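PDB 5MVH: Baccell_00856 from Bacteroides cellulosilyticus DSM 14838, which probably cleaves rhamnose-containing glycans as a glycoside hydrolase with a beta-propeller fold. Local coordinates for residues 235-238 against 244-247; 199-204 against 386-391; 224-229 against 285-290; 342-347 against 395-400. All blocks are in the same frame, centred on the assembly; numbering follows the deposited sequence.

Interaction 1: 235-238 against 244-247; sequences GVTW and KKYD
An Asp box, the S-x-D-x-G-x-T-W turn running from Ser231 to Trp238, folds back on the later part of its own loop, where Trp238 O accepts from Tyr246 N (2.8 Å). The N-H points almost straight at the oxygen, 169°. Tyr246 CB lies 3.5 Å from Trp238 O, and Lys245 CG packs beside it. The Tyr246 ring is turned edge-on to the Trp238 backbone, and its CD2 is 4.0 Å from Trp238 CB. A water adds a second bridge, accepting from Trp238 N and donating to Tyr246 O. Trp238 CG lies beside the backbone N, opposite the carbonyl carbon (chi1 -69°), turning the indole back so that NE1 donates to Gly235 O (2.8 Å) from 64° above the carbonyl plane. Asp233 holds Thr237 OG1, while Ser231 OG bonds to Gly235 N and Thr237 O. The indole packs on Ile208 and Leu210 of strand 208-215 and Ala229 of strand 223-231; Tyr246 OH reaches Tyr228 O and Glu256 N, on strands 223-231 and 256-259.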
loop_
_atom_site.group_PDB
_atom_site.type_symbol
_atom_site.label_atom_id
_atom_site.label_comp_id
_atom_site.label_asym_id
_atom_site.label_seq_id
_atom_site.Cartn_x
_atom_site.Cartn_y
_atom_site.Cartn_z
ATOM N N GLY A 235 -8.892 7.652 14.056
ATOM C CA GLY A 235 -7.520 7.720 14.558
ATOM C C GLY A 235 -7.337 8.320 15.939
ATOM O O GLY A 235 -6.193 8.522 16.360
ATOM N N VAL A 236 -8.436 8.621 16.660
ATOM C CA VAL A 236 -8.309 9.302 17.962
ATOM C C VAL A 236 -7.967 8.299 19.078
ATOM O O VAL A 236 -7.000 8.487 19.841
ATOM C CB VAL A 236 -9.573 10.109 18.353
ATOM C CG1 VAL A 236 -9.391 10.782 19.709
ATOM C CG2 VAL A 236 -9.920 11.168 17.307
ATOM N N THR A 237 -8.752 7.231 19.154
ATOM C CA THR A 237 -8.528 6.163 20.096
ATOM C C THR A 237 -8.189 4.851 19.364
ATOM O O THR A 237 -8.644 4.593 18.242
ATOM C CB THR A 237 -9.739 6.000 21.045
ATOM O OG1 THR A 237 -10.923 5.651 20.318
ATOM C CG2 THR A 237 -10.010 7.290 21.803
ATOM N N TRP A 238 -7.371 4.032 20.010
ATOM C CA TRP A 238 -6.806 2.848 19.388
ATOM C C TRP A 238 -7.016 1.628 20.235
ATOM O O TRP A 238 -6.934 1.707 21.448
ATOM C CB TRP A 238 -5.315 3.057 19.092
ATOM C CG TRP A 238 -5.145 4.067 18.012
ATOM C CD1 TRP A 238 -5.137 5.425 18.154
ATOM C CD2 TRP A 238 -5.037 3.807 16.611
ATOM N NE1 TRP A 238 -5.011 6.030 16.926
ATOM C CE2 TRP A 238 -4.955 5.057 15.962
ATOM C CE3 TRP A 238 -5.022 2.647 15.841
ATOM C CZ2 TRP A 238 -4.830 5.170 14.570
ATOM C CZ3 TRP A 238 -4.903 2.757 14.429
ATOM C CH2 TRP A 238 -4.800 4.014 13.828
ATOM N N LYS A 244 -8.769 -4.945 23.972
ATOM C CA LYS A 244 -8.186 -3.994 24.922
ATOM C C LYS A 244 -7.869 -2.674 24.234
ATOM O O LYS A 244 -7.384 -2.647 23.097
ATOM C CB LYS A 244 -6.933 -4.563 25.570
ATOM N N LYS A 245 -8.156 -1.587 24.942
ATOM C CA LYS A 245 -7.817 -0.242 24.501
ATOM C C LYS A 245 -6.330 0.006 24.734
ATOM O O LYS A 245 -5.775 -0.394 25.775
ATOM C CB LYS A 245 -8.636 0.797 25.256
ATOM C CG LYS A 245 -8.549 2.180 24.651
ATOM C CD LYS A 245 -9.161 3.213 25.560
ATOM C CE LYS A 245 -9.123 4.573 24.916
ATOM N NZ LYS A 245 -8.912 5.611 25.950
ATOM N N TYR A 246 -5.679 0.678 23.784
ATOM C CA TYR A 246 -4.272 1.062 23.945
ATOM C C TYR A 246 -4.114 2.282 24.860
ATOM O O TYR A 246 -4.918 3.199 24.809
ATOM C CB TYR A 246 -3.630 1.437 22.610
ATOM C CG TYR A 246 -3.026 0.293 21.823
ATOM C CD1 TYR A 246 -1.813 -0.256 22.206
ATOM C CD2 TYR A 246 -3.641 -0.203 20.661
ATOM C CE1 TYR A 246 -1.228 -1.271 21.470
ATOM C CE2 TYR A 246 -3.066 -1.235 19.925
ATOM C CZ TYR A 246 -1.855 -1.759 20.327
ATOM O OH TYR A 246 -1.246 -2.768 19.621
ATOM N N ASP A 247 -3.053 2.273 25.676
ATOM C CA ASP A 247 -2.474 3.493 26.240
ATOM C C ASP A 247 -1.446 3.953 25.215
ATOM O O ASP A 247 -0.583 3.167 24.797
ATOM C CB ASP A 247 -1.813 3.222 27.592
ATOM C CG ASP A 247 -2.825 2.843 28.672
ATOM O OD1 ASP A 247 -3.980 3.326 28.649
ATOM O OD2 ASP A 247 -2.455 2.034 29.539
HETATM O O HOH W 1 -6.324 4.776 22.544
#

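Interaction 2: 199-204 against 386-391; sequences QLYVDE and HDTELW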
loop_
_atom_site.group_PDB
_atom_site.type_symbol
_atom_site.label_atom_id
_atom_site.label_comp_id
_atom_site.label_asym_id
_atom_site.label_seq_id
_atom_site.Cartn_x
_atom_site.Cartn_y
_atom_site.Cartn_z
ATOM N N GLN A 199 2.052 -0.280 7.510
ATOM C CA GLN A 199 1.047 -0.292 6.445
ATOM C C GLN A 199 -0.340 -0.193 7.118
ATOM O O GLN A 199 -0.494 -0.564 8.263
ATOM C CB GLN A 199 1.163 -1.542 5.533
ATOM C CG GLN A 199 1.217 -2.926 6.224
ATOM C CD GLN A 199 2.594 -3.338 6.724
ATOM O OE1 GLN A 199 3.613 -2.968 6.146
ATOM N NE2 GLN A 199 2.619 -4.110 7.834
ATOM N N LEU A 200 -1.311 0.351 6.379
ATOM C CA LEU A 200 -2.649 0.579 6.874
ATOM C C LEU A 200 -3.696 0.189 5.869
ATOM O O LEU A 200 -3.409 -0.039 4.698
ATOM C CB LEU A 200 -2.851 2.061 7.261
ATOM C CG LEU A 200 -1.962 2.602 8.381
ATOM C CD1 LEU A 200 -0.685 3.238 7.820
ATOM C CD2 LEU A 200 -2.714 3.620 9.205
ATOM N N TYR A 201 -4.940 0.146 6.350
ATOM C CA TYR A 201 -6.084 -0.092 5.482
ATOM C C TYR A 201 -7.320 0.416 6.185
ATOM O O TYR A 201 -7.422 0.270 7.394
ATOM C CB TYR A 201 -6.198 -1.588 5.192
ATOM C CG TYR A 201 -7.285 -2.007 4.248
ATOM C CD1 TYR A 201 -7.095 -1.945 2.860
ATOM C CD2 TYR A 201 -8.476 -2.522 4.720
ATOM C CE1 TYR A 201 -8.079 -2.342 1.975
ATOM C CE2 TYR A 201 -9.470 -2.938 3.845
ATOM C CZ TYR A 201 -9.273 -2.832 2.483
ATOM O OH TYR A 201 -10.219 -3.256 1.619
ATOM N N VAL A 202 -8.256 1.010 5.447
ATOM C CA VAL A 202 -9.547 1.371 6.026
ATOM C C VAL A 202 -10.601 0.392 5.490
ATOM O O VAL A 202 -10.756 0.230 4.266
ATOM C CB VAL A 202 -9.916 2.861 5.780
ATOM C CG1 VAL A 202 -11.287 3.177 6.354
ATOM C CG2 VAL A 202 -8.866 3.735 6.439
ATOM N N ASP A 203 -11.315 -0.269 6.405
ATOM C CA ASP A 203 -12.220 -1.342 6.031
ATOM C C ASP A 203 -13.568 -0.758 5.666
ATOM O O ASP A 203 -13.752 0.466 5.643
ATOM C CB ASP A 203 -12.299 -2.427 7.122
ATOM C CG ASP A 203 -12.970 -1.955 8.418
ATOM O OD1 ASP A 203 -13.693 -0.929 8.413
ATOM O OD2 ASP A 203 -12.757 -2.663 9.442
ATOM N N GLU A 204 -14.488 -1.638 5.324
ATOM C CA GLU A 204 -15.826 -1.259 4.910
ATOM C C GLU A 204 -16.713 -0.608 6.002
ATOM O O GLU A 204 -17.725 -0.012 5.693
ATOM C CB GLU A 204 -16.478 -2.488 4.245
ATOM C CG GLU A 204 -15.817 -2.762 2.892
ATOM C CD GLU A 204 -15.798 -4.199 2.423
ATOM O OE1 GLU A 204 -16.760 -4.941 2.659
ATOM O OE2 GLU A 204 -14.815 -4.601 1.755
ATOM N N HIS A 386 -3.360 -2.006 -6.062
ATOM C CA HIS A 386 -4.679 -2.304 -6.557
ATOM C C HIS A 386 -5.702 -1.210 -6.205
ATOM O O HIS A 386 -5.443 -0.330 -5.357
ATOM C CB HIS A 386 -5.110 -3.695 -6.020
ATOM C CG HIS A 386 -5.651 -3.676 -4.625
ATOM N ND1 HIS A 386 -4.843 -3.652 -3.508
ATOM C CD2 HIS A 386 -6.929 -3.732 -4.164
ATOM C CE1 HIS A 386 -5.603 -3.664 -2.422
ATOM N NE2 HIS A 386 -6.871 -3.717 -2.790
ATOM N N ASP A 387 -6.879 -1.309 -6.830
ATOM C CA ASP A 387 -7.925 -0.314 -6.642
ATOM C C ASP A 387 -8.686 -0.737 -5.382
ATOM O O ASP A 387 -9.615 -1.564 -5.418
ATOM C CB ASP A 387 -8.817 -0.243 -7.902
ATOM C CG ASP A 387 -9.834 0.850 -7.855
ATOM O OD1 ASP A 387 -10.240 1.277 -6.746
ATOM O OD2 ASP A 387 -10.324 1.244 -8.947
ATOM N N THR A 388 -8.267 -0.172 -4.255
ATOM C CA THR A 388 -8.844 -0.538 -2.945
ATOM C C THR A 388 -10.355 -0.287 -2.911
ATOM O O THR A 388 -11.104 -1.078 -2.362
ATOM C CB THR A 388 -8.212 0.250 -1.777
ATOM O OG1 THR A 388 -8.368 1.650 -2.011
ATOM C CG2 THR A 388 -6.765 -0.099 -1.611
ATOM N N GLU A 389 -10.810 0.779 -3.557
ATOM C CA GLU A 389 -12.230 1.192 -3.425
ATOM C C GLU A 389 -13.159 0.371 -4.312
ATOM O O GLU A 389 -14.306 0.047 -3.918
ATOM C CB GLU A 389 -12.350 2.697 -3.669
ATOM C CG GLU A 389 -11.393 3.500 -2.783
ATOM C CD GLU A 389 -11.520 3.080 -1.343
ATOM O OE1 GLU A 389 -12.615 3.326 -0.812
ATOM O OE2 GLU A 389 -10.577 2.463 -0.758
ATOM N N LEU A 390 -12.666 0.008 -5.495
ATOM C CA LEU A 390 -13.387 -0.934 -6.377
ATOM C C LEU A 390 -13.675 -2.272 -5.703
ATOM O O LEU A 390 -14.767 -2.828 -5.858
ATOM C CB LEU A 390 -12.586 -1.206 -7.636
ATOM C CG LEU A 390 -13.307 -2.017 -8.712
ATOM C CD1 LEU A 390 -14.606 -1.320 -9.119
ATOM C CD2 LEU A 390 -12.393 -2.174 -9.909
ATOM N N TRP A 391 -12.700 -2.784 -4.966
ATOM C CA TRP A 391 -12.863 -4.036 -4.282
ATOM C C TRP A 391 -13.919 -3.872 -3.192
ATOM O O TRP A 391 -14.835 -4.688 -3.099
ATOM C CB TRP A 391 -11.548 -4.541 -3.671
ATOM C CG TRP A 391 -11.771 -5.806 -2.926
ATOM C CD1 TRP A 391 -11.838 -5.970 -1.561
ATOM C CD2 TRP A 391 -12.041 -7.079 -3.490
ATOM N NE1 TRP A 391 -12.073 -7.278 -1.254
ATOM C CE2 TRP A 391 -12.207 -7.982 -2.420
ATOM C CE3 TRP A 391 -12.097 -7.564 -4.792
ATOM C CZ2 TRP A 391 -12.439 -9.342 -2.623
ATOM C CZ3 TRP A 391 -12.335 -8.898 -4.998
ATOM C CH2 TRP A 391 -12.524 -9.776 -3.914
HETATM O O HOH W 2 -9.258 -3.270 -1.170
#
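A buried, water-bridged contact joins Tyr201 of strand 195-202 to His386, just ahead of helix 388-394, and to Thr388, the helix's first residue; its centre is about 9 Å from that of the chain. The bridging water is 2.9 Å from Tyr201 OH and 2.9 Å from His386 NE2, in the plane of both rings, and donates to Thr388 O (3.1 Å). Tyr201 CG lies opposite the backbone N (chi1 -177°), which carries OH toward the water. Direct contacts are loose, with no hydrogen bond: Thr388 CG2 approaches the Tyr201 ring obliquely, 4.4 Å from CE1, and Tyr201 OH lies near the plane of the Trp391 ring, at its CD1 edge. Strand 195-202 opens its propeller blade, and the helix leads into strand 397-402 of the sheet pairing N- and C-terminal strands. Asp387 is the helix N-cap: its OD1 takes Leu390 N at 3.0 Å, from 60° above the carboxylate plane, and Glu389 N only weakly. Thr388 OG1 donates to the anti lone pair of Glu389 OE2 (2.7 Å).

Interaction 3: 224-229 against 285-290; sequences HDLCYA and TYWRDP
Leu226 aims its CB at strand 281-287 of the next blade and carries the contact with Thr285 and Trp287 through one methyl. From CB, the side chain turns so that CG sits beside the backbone N, opposite the carbonyl carbon (chi1 -85°), and CD1 extends onward with chi2 at 170°. That methyl meets the Thr285 methyl head-on, CD1 to CG2 3.8 Å, the two side chains reaching tip to tip. CD1 also approaches the Trp287 indole obliquely, 4.3 Å from CZ3. In the propeller this is packing between two successive blades: Leu226 belongs to the third strand of one sheet, 223-231, and Thr285 and Trp287 to the second strand of the next, 281-287. The backbones stay well separated, with the CA atoms of Leu226 and Thr285 9.6 Å apart, and no hydrogen bond crosses. Val213 and Ile283 also pack on Leu226, and the indole of Trp287 takes a cation-pi contact from Arg298.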
loop_
_atom_site.group_PDB
_atom_site.type_symbol
_atom_site.label_atom_id
_atom_site.label_comp_id
_atom_site.label_asym_id
_atom_site.label_seq_id
_atom_site.Cartn_x
_atom_site.Cartn_y
_atom_site.Cartn_z
ATOM N N HIS A 224 12.053 -6.941 12.810
ATOM C CA HIS A 224 11.461 -8.046 13.570
ATOM C C HIS A 224 10.005 -7.766 13.915
ATOM O O HIS A 224 9.623 -6.608 14.111
ATOM C CB HIS A 224 12.246 -8.327 14.861
ATOM C CG HIS A 224 12.286 -7.168 15.814
ATOM N ND1 HIS A 224 11.431 -7.062 16.894
ATOM C CD2 HIS A 224 13.095 -6.086 15.869
ATOM C CE1 HIS A 224 11.689 -5.936 17.549
ATOM N NE2 HIS A 224 12.711 -5.340 16.961
ATOM N N ASP A 225 9.223 -8.851 13.956
ATOM C CA ASP A 225 7.838 -8.877 14.423
ATOM C C ASP A 225 6.786 -8.183 13.558
ATOM O O ASP A 225 7.107 -7.356 12.720
ATOM C CB ASP A 225 7.754 -8.308 15.850
ATOM C CG ASP A 225 8.606 -9.073 16.825
ATOM O OD1 ASP A 225 8.584 -10.299 16.749
ATOM O OD2 ASP A 225 9.269 -8.437 17.698
ATOM N N LEU A 226 5.520 -8.570 13.762
ATOM C CA LEU A 226 4.363 -7.855 13.192
ATOM C C LEU A 226 3.449 -7.454 14.338
ATOM O O LEU A 226 2.990 -8.327 15.065
ATOM C CB LEU A 226 3.593 -8.725 12.184
ATOM C CG LEU A 226 4.118 -8.728 10.739
ATOM C CD1 LEU A 226 3.420 -9.815 9.924
ATOM C CD2 LEU A 226 3.951 -7.356 10.100
ATOM N N CYS A 227 3.255 -6.141 14.520
ATOM C CA CYS A 227 2.342 -5.581 15.489
ATOM C C CYS A 227 1.144 -4.991 14.796
ATOM O O CYS A 227 1.154 -4.764 13.560
ATOM C CB CYS A 227 3.034 -4.489 16.301
ATOM S SG CYS A 227 4.535 -5.084 17.083
ATOM N N TYR A 228 0.098 -4.765 15.589
ATOM C CA TYR A 228 -1.182 -4.350 15.087
ATOM C C TYR A 228 -1.953 -3.433 16.034
ATOM O O TYR A 228 -1.857 -3.564 17.263
ATOM C CB TYR A 228 -2.036 -5.596 14.830
ATOM C CG TYR A 228 -3.451 -5.279 14.405
ATOM C CD1 TYR A 228 -3.772 -4.948 13.084
ATOM C CD2 TYR A 228 -4.494 -5.327 15.321
ATOM C CE1 TYR A 228 -5.076 -4.685 12.715
ATOM C CE2 TYR A 228 -5.798 -5.064 14.944
ATOM C CZ TYR A 228 -6.084 -4.760 13.647
ATOM O OH TYR A 228 -7.388 -4.558 13.335
ATOM N N ALA A 229 -2.721 -2.532 15.440
ATOM C CA ALA A 229 -3.673 -1.679 16.140
ATOM C C ALA A 229 -4.832 -1.264 15.229
ATOM O O ALA A 229 -4.707 -1.188 14.016
ATOM C CB ALA A 229 -2.940 -0.444 16.708
ATOM N N THR A 285 2.966 -10.504 3.853
ATOM C CA THR A 285 4.408 -10.228 3.914
ATOM C C THR A 285 5.211 -11.512 3.579
ATOM O O THR A 285 4.635 -12.506 3.094
ATOM C CB THR A 285 4.770 -9.646 5.304
ATOM O OG1 THR A 285 6.101 -9.111 5.269
ATOM C CG2 THR A 285 4.648 -10.723 6.411
ATOM N N TYR A 286 6.518 -11.495 3.823
ATOM C CA TYR A 286 7.352 -12.681 3.708
ATOM C C TYR A 286 8.501 -12.657 4.706
ATOM O O TYR A 286 8.918 -11.601 5.175
ATOM C CB TYR A 286 7.927 -12.869 2.285
ATOM C CG TYR A 286 8.836 -11.775 1.745
ATOM C CD1 TYR A 286 10.171 -11.643 2.186
ATOM C CD2 TYR A 286 8.400 -10.918 0.710
ATOM C CE1 TYR A 286 11.011 -10.683 1.652
ATOM C CE2 TYR A 286 9.244 -9.967 0.173
ATOM C CZ TYR A 286 10.538 -9.840 0.644
ATOM O OH TYR A 286 11.364 -8.853 0.113
ATOM N N TRP A 287 8.985 -13.855 5.029
ATOM C CA TRP A 287 10.183 -14.043 5.841
ATOM C C TRP A 287 10.582 -15.494 5.692
ATOM O O TRP A 287 9.838 -16.271 5.076
ATOM C CB TRP A 287 9.968 -13.661 7.336
ATOM C CG TRP A 287 9.037 -14.567 8.121
ATOM C CD1 TRP A 287 9.353 -15.754 8.715
ATOM C CD2 TRP A 287 7.648 -14.333 8.424
ATOM N NE1 TRP A 287 8.253 -16.287 9.338
ATOM C CE2 TRP A 287 7.192 -15.445 9.175
ATOM C CE3 TRP A 287 6.741 -13.318 8.101
ATOM C CZ2 TRP A 287 5.879 -15.556 9.638
ATOM C CZ3 TRP A 287 5.424 -13.423 8.563
ATOM C CH2 TRP A 287 5.002 -14.539 9.308
ATOM N N ARG A 288 11.728 -15.860 6.247
ATOM C CA ARG A 288 12.177 -17.247 6.192
ATOM C C ARG A 288 12.259 -17.824 7.574
ATOM O O ARG A 288 12.517 -17.113 8.560
ATOM C CB ARG A 288 13.511 -17.450 5.472
ATOM C CG ARG A 288 14.661 -16.547 5.849
ATOM C CD ARG A 288 16.003 -17.295 5.708
ATOM N NE ARG A 288 16.333 -17.747 7.046
ATOM C CZ ARG A 288 16.867 -16.980 7.990
ATOM N NH1 ARG A 288 17.246 -15.728 7.721
ATOM N NH2 ARG A 288 17.057 -17.483 9.204
ATOM N N ASP A 289 12.050 -19.136 7.607
ATOM C CA ASP A 289 12.097 -19.922 8.840
ATOM C C ASP A 289 13.550 -20.079 9.291
ATOM O O ASP A 289 14.479 -19.981 8.483
ATOM C CB ASP A 289 11.550 -21.335 8.628
ATOM C CG ASP A 289 10.034 -21.387 8.426
ATOM O OD1 ASP A 289 9.328 -20.374 8.593
ATOM O OD2 ASP A 289 9.548 -22.488 8.068
ATOM N N PRO A 290 13.756 -20.369 10.594
ATOM C CA PRO A 290 15.124 -20.584 11.140
ATOM C C PRO A 290 15.918 -21.670 10.423
ATOM O O PRO A 290 17.129 -21.507 10.192
ATOM C CB PRO A 290 14.850 -20.986 12.580
ATOM C CG PRO A 290 13.552 -20.343 12.912
ATOM C CD PRO A 290 12.734 -20.418 11.652
#

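Interaction 4: 342-347 against 395-400; sequences EIFYIF and RRLHLF
Phe344 and Ile346 point their CB atoms at Leu397 and Leu399, which point back, so two nearly parallel strands pack side chain to side chain. The evidence is an axis angle of 10° and a closest axis approach of 10.6 Å, too far for backbone pairing; no hydrogen bond crosses. These are strands of adjacent propeller sheets, 342-347 in the blade that begins with strand 335-339 and 397-402 in the sheet that combines N-terminal strand 23-29 with C-terminal strands 397-402 and 418-425. Leu397 and Phe344 slide past each other in opposite senses: Leu397 CD2 lies 3.8 Å from Phe344 CB and reaches the ring obliquely at 4.1 Å from CG. The same methyl meets Ile346 CD1 at 4.1 Å, this time tip to tip. Further along, Ile346 meets Leu399 tip to tip, CG2 to CD1 3.8 Å. With Ile346 CG2 anti to the backbone N and CG1 beside it (chi1 -55°), both branches reach Leu399 CD1, CD1 of the isoleucine at 4.2 Å. Val337 and Leu358 also pack on Phe344, and Val425 lies against both leucines. All four contact residues are buried and meet solely by carbon-carbon contact, as expected of a hydrophobic seam between blades.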
loop_
_atom_site.group_PDB
_atom_site.type_symbol
_atom_site.label_atom_id
_atom_site.label_comp_id
_atom_site.label_asym_id
_atom_site.label_seq_id
_atom_site.Cartn_x
_atom_site.Cartn_y
_atom_site.Cartn_z
ATOM N N GLU A 342 -12.325 -16.062 1.405
ATOM C CA GLU A 342 -11.689 -16.208 0.095
ATOM C C GLU A 342 -10.593 -15.134 0.002
ATOM O O GLU A 342 -10.821 -13.961 0.350
ATOM C CB GLU A 342 -12.706 -16.065 -1.043
ATOM C CG GLU A 342 -12.130 -16.356 -2.425
ATOM C CD GLU A 342 -13.109 -16.074 -3.556
ATOM O OE1 GLU A 342 -14.220 -15.568 -3.300
ATOM O OE2 GLU A 342 -12.781 -16.348 -4.713
ATOM N N ILE A 343 -9.390 -15.560 -0.396
ATOM C CA ILE A 343 -8.202 -14.704 -0.447
ATOM C C ILE A 343 -7.606 -14.655 -1.857
ATOM O O ILE A 343 -7.290 -15.700 -2.433
ATOM C CB ILE A 343 -7.042 -15.222 0.453
ATOM C CG1 ILE A 343 -7.525 -15.592 1.845
ATOM C CG2 ILE A 343 -5.946 -14.164 0.576
ATOM C CD1 ILE A 343 -8.141 -14.431 2.599
ATOM N N PHE A 344 -7.407 -13.441 -2.362
ATOM C CA PHE A 344 -6.564 -13.196 -3.541
ATOM C C PHE A 344 -5.267 -12.570 -3.052
ATOM O O PHE A 344 -5.291 -11.515 -2.403
ATOM C CB PHE A 344 -7.256 -12.232 -4.508
ATOM C CG PHE A 344 -8.535 -12.761 -5.109
ATOM C CD1 PHE A 344 -9.709 -12.799 -4.363
ATOM C CD2 PHE A 344 -8.580 -13.174 -6.441
ATOM C CE1 PHE A 344 -10.897 -13.266 -4.922
ATOM C CE2 PHE A 344 -9.774 -13.628 -7.010
ATOM C CZ PHE A 344 -10.931 -13.682 -6.241
ATOM N N TYR A 345 -4.148 -13.226 -3.354
ATOM C CA TYR A 345 -2.841 -12.854 -2.835
ATOM C C TYR A 345 -1.970 -12.644 -4.051
ATOM O O TYR A 345 -1.616 -13.613 -4.774
ATOM C CB TYR A 345 -2.346 -13.976 -1.911
ATOM C CG TYR A 345 -1.125 -13.686 -1.072
ATOM C CD1 TYR A 345 0.146 -13.583 -1.656
ATOM C CD2 TYR A 345 -1.212 -13.579 0.317
ATOM C CE1 TYR A 345 1.276 -13.345 -0.876
ATOM C CE2 TYR A 345 -0.092 -13.337 1.086
ATOM C CZ TYR A 345 1.153 -13.244 0.493
ATOM O OH TYR A 345 2.255 -12.988 1.240
ATOM N N ILE A 346 -1.637 -11.380 -4.314
ATOM C CA ILE A 346 -0.970 -11.004 -5.555
ATOM C C ILE A 346 0.543 -10.855 -5.307
ATOM O O ILE A 346 0.964 -10.174 -4.354
ATOM C CB ILE A 346 -1.559 -9.684 -6.127
ATOM C CG1 ILE A 346 -3.099 -9.772 -6.309
ATOM C CG2 ILE A 346 -0.842 -9.304 -7.410
ATOM C CD1 ILE A 346 -3.583 -10.796 -7.331
ATOM N N PHE A 347 1.350 -11.449 -6.178
ATOM C CA PHE A 347 2.785 -11.459 -6.009
ATOM C C PHE A 347 3.517 -11.495 -7.350
ATOM O O PHE A 347 2.910 -11.501 -8.421
ATOM C CB PHE A 347 3.215 -12.613 -5.062
ATOM C CG PHE A 347 3.098 -14.010 -5.650
ATOM C CD1 PHE A 347 1.868 -14.678 -5.699
ATOM C CD2 PHE A 347 4.240 -14.693 -6.119
ATOM C CE1 PHE A 347 1.771 -15.971 -6.247
ATOM C CE2 PHE A 347 4.146 -15.979 -6.656
ATOM C CZ PHE A 347 2.910 -16.626 -6.702
ATOM N N ARG A 395 -16.508 -5.544 -5.263
ATOM C CA ARG A 395 -15.834 -6.852 -5.254
ATOM C C ARG A 395 -15.194 -7.215 -6.606
ATOM O O ARG A 395 -15.238 -8.368 -7.059
ATOM C CB ARG A 395 -16.801 -7.965 -4.787
ATOM C CG ARG A 395 -17.217 -7.797 -3.345
ATOM C CD ARG A 395 -16.162 -8.344 -2.407
ATOM N NE ARG A 395 -16.563 -8.249 -1.003
ATOM C CZ ARG A 395 -16.345 -7.224 -0.179
ATOM N NH1 ARG A 395 -15.726 -6.117 -0.580
ATOM N NH2 ARG A 395 -16.756 -7.307 1.087
ATOM N N ARG A 396 -14.579 -6.220 -7.226
ATOM C CA ARG A 396 -13.758 -6.435 -8.412
ATOM C C ARG A 396 -12.329 -6.018 -8.078
ATOM O O ARG A 396 -12.104 -5.020 -7.373
ATOM C CB ARG A 396 -14.323 -5.674 -9.602
ATOM C CG ARG A 396 -15.731 -6.137 -9.998
ATOM C CD ARG A 396 -16.381 -5.145 -10.963
ATOM N NE ARG A 396 -15.758 -5.223 -12.270
ATOM C CZ ARG A 396 -15.924 -4.358 -13.279
ATOM N NH1 ARG A 396 -16.701 -3.278 -13.169
ATOM N NH2 ARG A 396 -15.288 -4.582 -14.431
ATOM N N LEU A 397 -11.385 -6.821 -8.541
ATOM C CA LEU A 397 -9.986 -6.649 -8.234
ATOM C C LEU A 397 -9.281 -6.166 -9.495
ATOM O O LEU A 397 -9.181 -6.908 -10.472
ATOM C CB LEU A 397 -9.368 -7.962 -7.749
ATOM C CG LEU A 397 -7.852 -7.932 -7.487
ATOM C CD1 LEU A 397 -7.487 -6.835 -6.487
ATOM C CD2 LEU A 397 -7.350 -9.291 -6.986
ATOM N N HIS A 398 -8.807 -4.926 -9.468
ATOM C CA HIS A 398 -8.051 -4.349 -10.570
ATOM C C HIS A 398 -6.649 -3.992 -10.073
ATOM O O HIS A 398 -6.513 -3.338 -9.024
ATOM C CB HIS A 398 -8.721 -3.084 -11.059
ATOM C CG HIS A 398 -9.958 -3.310 -11.871
ATOM N ND1 HIS A 398 -10.572 -2.282 -12.564
ATOM C CD2 HIS A 398 -10.666 -4.433 -12.147
ATOM C CE1 HIS A 398 -11.624 -2.765 -13.207
ATOM N NE2 HIS A 398 -11.701 -4.069 -12.975
ATOM N N LEU A 399 -5.629 -4.383 -10.829
ATOM C CA LEU A 399 -4.230 -4.100 -10.523
ATOM C C LEU A 399 -3.654 -3.056 -11.459
ATOM O O LEU A 399 -3.974 -3.049 -12.643
ATOM C CB LEU A 399 -3.380 -5.366 -10.712
ATOM C CG LEU A 399 -3.819 -6.592 -9.927
ATOM C CD1 LEU A 399 -2.894 -7.775 -10.166
ATOM C CD2 LEU A 399 -3.866 -6.227 -8.450
ATOM N N PHE A 400 -2.791 -2.204 -10.928
ATOM C CA PHE A 400 -1.893 -1.360 -11.730
ATOM C C PHE A 400 -0.767 -2.267 -12.180
ATOM O O PHE A 400 -0.086 -2.847 -11.336
ATOM C CB PHE A 400 -1.358 -0.205 -10.866
ATOM C CG PHE A 400 -0.544 0.815 -11.627
ATOM C CD1 PHE A 400 0.757 0.518 -12.023
ATOM C CD2 PHE A 400 -1.052 2.072 -11.906
ATOM C CE1 PHE A 400 1.528 1.447 -12.722
ATOM C CE2 PHE A 400 -0.288 3.014 -12.590
ATOM C CZ PHE A 400 1.006 2.700 -13.008
#

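Interactions 2 and 4 are closest, with centres 11 Å apart, because helix 388-394 runs into strand 397-402. A salt bridge, Glu204 OE1 to Arg395 NH2 at 2.8 Å, and the probable hydrogen bond Asp387 N to His398 O at 3.0 Å tie them together. Interaction 1 is nested in the chain loop closed by interaction 3 and touches it through Tyr246 OH and Tyr228 O, 2.6 Å apart. Interactions 2 and 3 share the sheet of strands 195-202 and 223-231, meeting where Gln199 NE2 packs 4.2 Å from Leu226 CD2. Interactions 1 and 4, centres about 30 Å apart, do not touch.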